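Long-range contact in antigen MTB48, Mycobacterial protein (Mycobacterium smegmatis, PDB 4WJ1), which is secreted by the ESX-1 type VII system and probably takes part in DNA conjugation, at least in the recipient strain: residues L39-S52 / L266-I278. Residues are numbered along the deposited sequence; the frame is centred on the assembly and turned at random.
Sequences LATTASVYSKLMAS and LEAYANGSQIQEI
Tyr269 reaches across to the first turn of helix 40-96, where its OH and Thr42 OG1 share a hydrogen bond modelled at 2.4 Å, shorter than expected and doubtful in exact length. The Thr42 oxygen lies in the plane of the ring, at its edge. Tyr269 holds CG anti to its backbone N (chi1 -180°), which carries the ring past Thr41, whose CG2 rests obliquely on CE2 at 3.7 Å. That methyl also meets Ser273 OG. Beyond the ring, Leu39 CD1 touches Leu266 CD2 at 3.9 Å, the two leucines crossing almost at right angles. A turn further along, Val45 CG2 packs 3.3 Å from Ser273 O, just where helix 248-272 gives way to an extended loop. Ile275 then points its CD1 between the side chains of Val45, Lys48 and Leu49, closest to Leu49 CG at 3.5 Å. Lys48 touches CD1 with its CB, and its extended chain carries NZ to two waters: one accepts from NZ and Ile275 N, the other donates to Ile275 O but is held only weakly by NZ. At the far end Ile278 N gives a weak hydrogen bond to Ser52 OG (3.4 Å, N-H...O 162°).

Second-shell bonds fix the polar groups. Asp37 OD1 binds Thr42 OG1 and also Leu39 N at the N-cap, while Tyr269 O takes hydrogen bonds from the amide and the hydroxyl (OG, 2.8 Å) of Ser273, on the two sides of the carbonyl plane. Phe220 of helix 187-230 backs Val45 and Tyr269. The segments of helices 40-96 and 248-272 run nearly parallel, 10° apart with axes 10.0 Å from each other, and the loop continues along helix 40-96 to Ser52. This joins the PE and PPE regions side by side within one chain, in the elongated helical bundle of EspB.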
loop_
_atom_site.group_PDB
_atom_site.type_symbol
_atom_site.label_atom_id
_atom_site.label_comp_id
_atom_site.label_asym_id
_atom_site.label_seq_id
_atom_site.Cartn_x
_atom_site.Cartn_y
_atom_site.Cartn_z
ATOM N N LEU A 39 4.803 15.792 -21.391
ATOM C CA LEU A 39 3.526 16.490 -21.476
ATOM C C LEU A 39 3.037 16.855 -20.083
ATOM O O LEU A 39 3.268 16.116 -19.120
ATOM C CB LEU A 39 2.474 15.640 -22.181
ATOM C CG LEU A 39 2.706 15.387 -23.657
ATOM C CD1 LEU A 39 1.732 14.331 -24.149
ATOM C CD2 LEU A 39 2.546 16.690 -24.425
ATOM N N ALA A 40 2.352 17.991 -19.987
ATOM C CA ALA A 40 1.860 18.474 -18.703
ATOM C C ALA A 40 0.868 17.480 -18.117
ATOM O O ALA A 40 0.927 17.167 -16.936
ATOM C CB ALA A 40 1.226 19.849 -18.852
ATOM N N THR A 41 -0.035 16.985 -18.953
ATOM C CA THR A 41 -0.998 15.964 -18.545
ATOM C C THR A 41 -0.269 14.744 -18.006
ATOM O O THR A 41 -0.619 14.219 -16.955
ATOM C CB THR A 41 -1.917 15.554 -19.729
ATOM O OG1 THR A 41 -2.760 16.652 -20.081
ATOM C CG2 THR A 41 -2.794 14.382 -19.375
ATOM N N THR A 42 0.760 14.303 -18.719
ATOM C CA THR A 42 1.524 13.149 -18.283
ATOM C C THR A 42 2.168 13.387 -16.920
ATOM O O THR A 42 2.125 12.522 -16.065
ATOM C CB THR A 42 2.596 12.787 -19.297
ATOM O OG1 THR A 42 1.970 12.307 -20.498
ATOM C CG2 THR A 42 3.522 11.710 -18.734
ATOM N N ALA A 43 2.746 14.566 -16.709
ATOM C CA ALA A 43 3.394 14.865 -15.436
ATOM C C ALA A 43 2.381 14.855 -14.312
ATOM O O ALA A 43 2.683 14.460 -13.185
ATOM C CB ALA A 43 4.093 16.217 -15.484
ATOM N N SER A 44 1.183 15.323 -14.626
ATOM C CA SER A 44 0.179 15.512 -13.606
ATOM C C SER A 44 -0.298 14.158 -13.140
ATOM O O SER A 44 -0.249 13.863 -11.947
ATOM C CB SER A 44 -0.985 16.340 -14.129
ATOM O OG SER A 44 -2.067 16.270 -13.215
ATOM N N VAL A 45 -0.743 13.332 -14.086
ATOM C CA VAL A 45 -1.223 11.995 -13.755
ATOM C C VAL A 45 -0.106 11.194 -13.088
ATOM O O VAL A 45 -0.320 10.551 -12.070
ATOM C CB VAL A 45 -1.739 11.258 -14.995
ATOM C CG1 VAL A 45 -2.031 9.802 -14.672
ATOM C CG2 VAL A 45 -2.988 11.941 -15.516
ATOM N N TYR A 46 1.093 11.274 -13.643
ATOM C CA TYR A 46 2.247 10.604 -13.054
ATOM C C TYR A 46 2.493 10.960 -11.587
ATOM O O TYR A 46 2.688 10.083 -10.753
ATOM C CB TYR A 46 3.499 10.931 -13.844
ATOM C CG TYR A 46 4.760 10.452 -13.199
ATOM C CD1 TYR A 46 5.144 9.106 -13.284
ATOM C CD2 TYR A 46 5.591 11.339 -12.529
ATOM C CE1 TYR A 46 6.323 8.660 -12.706
ATOM C CE2 TYR A 46 6.758 10.907 -11.933
ATOM C CZ TYR A 46 7.125 9.573 -12.031
ATOM O OH TYR A 46 8.291 9.158 -11.438
ATOM N N SER A 47 2.515 12.248 -11.284
ATOM C CA SER A 47 2.855 12.675 -9.949
ATOM C C SER A 47 1.761 12.226 -8.978
ATOM O O SER A 47 2.030 11.998 -7.794
ATOM C CB SER A 47 3.051 14.188 -9.897
ATOM O OG SER A 47 1.838 14.849 -10.186
ATOM N N LYS A 48 0.539 12.075 -9.484
ATOM C CA LYS A 48 -0.565 11.557 -8.668
ATOM C C LYS A 48 -0.323 10.100 -8.318
ATOM O O LYS A 48 -0.386 9.721 -7.151
ATOM C CB LYS A 48 -1.908 11.712 -9.392
ATOM C CG LYS A 48 -2.339 13.163 -9.518
ATOM C CD LYS A 48 -3.746 13.329 -10.059
ATOM C CE LYS A 48 -4.106 14.810 -10.132
ATOM N NZ LYS A 48 -5.506 15.037 -10.575
ATOM N N LEU A 49 -0.032 9.282 -9.325
ATOM C CA LEU A 49 0.219 7.874 -9.080
ATOM C C LEU A 49 1.402 7.674 -8.150
ATOM O O LEU A 49 1.375 6.793 -7.301
ATOM C CB LEU A 49 0.460 7.127 -10.382
ATOM C CG LEU A 49 -0.777 6.986 -11.258
ATOM C CD1 LEU A 49 -0.387 6.481 -12.655
ATOM C CD2 LEU A 49 -1.779 6.056 -10.610
HETATM N N MSE A 50 2.443 8.485 -8.307
HETATM C CA MSE A 50 3.605 8.360 -7.442
HETATM C C MSE A 50 3.217 8.723 -6.003
HETATM O O MSE A 50 3.701 8.123 -5.043
HETATM C CB MSE A 50 4.750 9.252 -7.926
HETATM C CG MSE A 50 5.362 8.857 -9.262
HETATM SE SE MSE A 50 5.815 6.951 -9.440
HETATM C CE MSE A 50 4.195 6.426 -10.400
ATOM N N ALA A 51 2.341 9.706 -5.862
ATOM C CA ALA A 51 1.951 10.176 -4.541
ATOM C C ALA A 51 1.144 9.092 -3.828
ATOM O O ALA A 51 1.352 8.825 -2.654
ATOM C CB ALA A 51 1.157 11.467 -4.637
ATOM N N SER A 52 0.242 8.455 -4.562
ATOM C CA SER A 52 -0.501 7.330 -4.032
ATOM C C SER A 52 0.432 6.193 -3.629
ATOM O O SER A 52 0.285 5.632 -2.552
ATOM C CB SER A 52 -1.525 6.843 -5.053
ATOM O OG SER A 52 -2.579 7.793 -5.192
ATOM N N LEU A 266 -4.840 15.018 -27.581
ATOM C CA LEU A 266 -4.376 15.495 -26.292
ATOM C C LEU A 266 -5.571 15.686 -25.356
ATOM O O LEU A 266 -5.495 15.396 -24.162
ATOM C CB LEU A 266 -3.584 16.789 -26.457
ATOM C CG LEU A 266 -2.179 16.633 -27.038
ATOM C CD1 LEU A 266 -1.681 17.945 -27.602
ATOM C CD2 LEU A 266 -1.223 16.111 -25.969
ATOM N N GLU A 267 -6.678 16.156 -25.918
ATOM C CA GLU A 267 -7.917 16.300 -25.176
ATOM C C GLU A 267 -8.389 14.942 -24.676
ATOM O O GLU A 267 -8.739 14.787 -23.515
ATOM C CB GLU A 267 -8.989 16.956 -26.050
ATOM C CG GLU A 267 -10.337 17.168 -25.365
ATOM C CD GLU A 267 -11.275 18.078 -26.169
ATOM O OE1 GLU A 267 -11.008 18.318 -27.374
ATOM O OE2 GLU A 267 -12.279 18.559 -25.590
ATOM N N ALA A 268 -8.380 13.951 -25.555
ATOM C CA ALA A 268 -8.802 12.609 -25.184
ATOM C C ALA A 268 -7.870 12.037 -24.125
ATOM O O ALA A 268 -8.286 11.275 -23.253
ATOM C CB ALA A 268 -8.840 11.705 -26.408
ATOM N N TYR A 269 -6.603 12.411 -24.207
ATOM C CA TYR A 269 -5.601 11.943 -23.261
ATOM C C TYR A 269 -5.828 12.564 -21.876
ATOM O O TYR A 269 -5.738 11.897 -20.849
ATOM C CB TYR A 269 -4.214 12.279 -23.795
ATOM C CG TYR A 269 -3.063 11.852 -22.922
ATOM C CD1 TYR A 269 -2.976 10.554 -22.419
ATOM C CD2 TYR A 269 -2.044 12.745 -22.623
ATOM C CE1 TYR A 269 -1.910 10.171 -21.633
ATOM C CE2 TYR A 269 -0.982 12.372 -21.843
ATOM C CZ TYR A 269 -0.916 11.086 -21.347
ATOM O OH TYR A 269 0.165 10.741 -20.573
ATOM N N ALA A 270 -6.122 13.855 -21.864
ATOM C CA ALA A 270 -6.388 14.564 -20.626
ATOM C C ALA A 270 -7.585 13.931 -19.922
ATOM O O ALA A 270 -7.491 13.570 -18.753
ATOM C CB ALA A 270 -6.633 16.032 -20.900
ATOM N N ASN A 271 -8.692 13.774 -20.645
ATOM C CA ASN A 271 -9.881 13.128 -20.092
ATOM C C ASN A 271 -9.646 11.687 -19.670
ATOM O O ASN A 271 -9.920 11.314 -18.532
ATOM C CB ASN A 271 -11.025 13.167 -21.096
ATOM C CG ASN A 271 -11.477 14.574 -21.398
ATOM O OD1 ASN A 271 -11.192 15.502 -20.639
ATOM N ND2 ASN A 271 -12.186 14.747 -22.511
ATOM N N GLY A 272 -9.124 10.887 -20.589
ATOM C CA GLY A 272 -9.036 9.452 -20.395
ATOM C C GLY A 272 -8.064 9.013 -19.330
ATOM O O GLY A 272 -8.168 7.902 -18.813
ATOM N N SER A 273 -7.115 9.878 -18.990
ATOM C CA SER A 273 -6.098 9.498 -18.020
ATOM C C SER A 273 -6.412 10.021 -16.628
ATOM O O SER A 273 -5.570 9.930 -15.743
ATOM C CB SER A 273 -4.718 10.000 -18.453
ATOM O OG SER A 273 -4.645 11.415 -18.364
ATOM N N GLN A 274 -7.602 10.585 -16.437
ATOM C CA GLN A 274 -8.014 11.039 -15.109
ATOM C C GLN A 274 -8.066 9.867 -14.147
ATOM O O GLN A 274 -8.681 8.845 -14.439
ATOM C CB GLN A 274 -9.380 11.718 -15.149
ATOM C CG GLN A 274 -9.356 13.165 -15.581
ATOM C CD GLN A 274 -10.750 13.743 -15.682
ATOM O OE1 GLN A 274 -11.276 13.923 -16.782
ATOM N NE2 GLN A 274 -11.365 14.033 -14.531
ATOM N N ILE A 275 -7.419 10.020 -12.999
ATOM C CA ILE A 275 -7.375 8.964 -11.998
ATOM C C ILE A 275 -7.813 9.493 -10.644
ATOM O O ILE A 275 -7.828 10.706 -10.417
ATOM C CB ILE A 275 -5.975 8.389 -11.867
ATOM C CG1 ILE A 275 -5.015 9.505 -11.458
ATOM C CG2 ILE A 275 -5.542 7.763 -13.167
ATOM C CD1 ILE A 275 -3.629 9.022 -11.198
ATOM N N GLN A 276 -8.168 8.592 -9.738
ATOM C CA GLN A 276 -8.595 9.026 -8.418
ATOM C C GLN A 276 -7.546 8.701 -7.360
ATOM O O GLN A 276 -6.795 7.726 -7.481
ATOM C CB GLN A 276 -9.943 8.409 -8.044
ATOM C CG GLN A 276 -10.274 7.091 -8.726
ATOM C CD GLN A 276 -11.707 6.641 -8.446
ATOM O OE1 GLN A 276 -12.669 7.302 -8.853
ATOM N NE2 GLN A 276 -11.853 5.517 -7.737
ATOM N N GLU A 277 -7.491 9.555 -6.343
ATOM C CA GLU A 277 -6.568 9.417 -5.227
ATOM C C GLU A 277 -6.813 8.112 -4.479
ATOM O O GLU A 277 -7.953 7.710 -4.270
ATOM C CB GLU A 277 -6.708 10.610 -4.273
ATOM C CG GLU A 277 -5.674 10.646 -3.156
ATOM C CD GLU A 277 -5.875 11.805 -2.191
ATOM O OE1 GLU A 277 -6.750 12.668 -2.448
ATOM O OE2 GLU A 277 -5.156 11.845 -1.168
ATOM N N ILE A 278 -5.730 7.442 -4.110
ATOM C CA ILE A 278 -5.797 6.255 -3.278
ATOM C C ILE A 278 -5.605 6.723 -1.854
ATOM O O ILE A 278 -4.538 7.238 -1.509
ATOM C CB ILE A 278 -4.710 5.218 -3.640
ATOM C CG1 ILE A 278 -4.710 4.925 -5.142
ATOM C CG2 ILE A 278 -4.906 3.939 -2.855
ATOM C CD1 ILE A 278 -5.975 4.251 -5.618
HETATM O O HOH W 1 -2.934 16.769 -22.488
HETATM O O HOH W 2 -6.404 12.186 -8.786
HETATM O O HOH W 3 -6.060 12.772 -12.758
#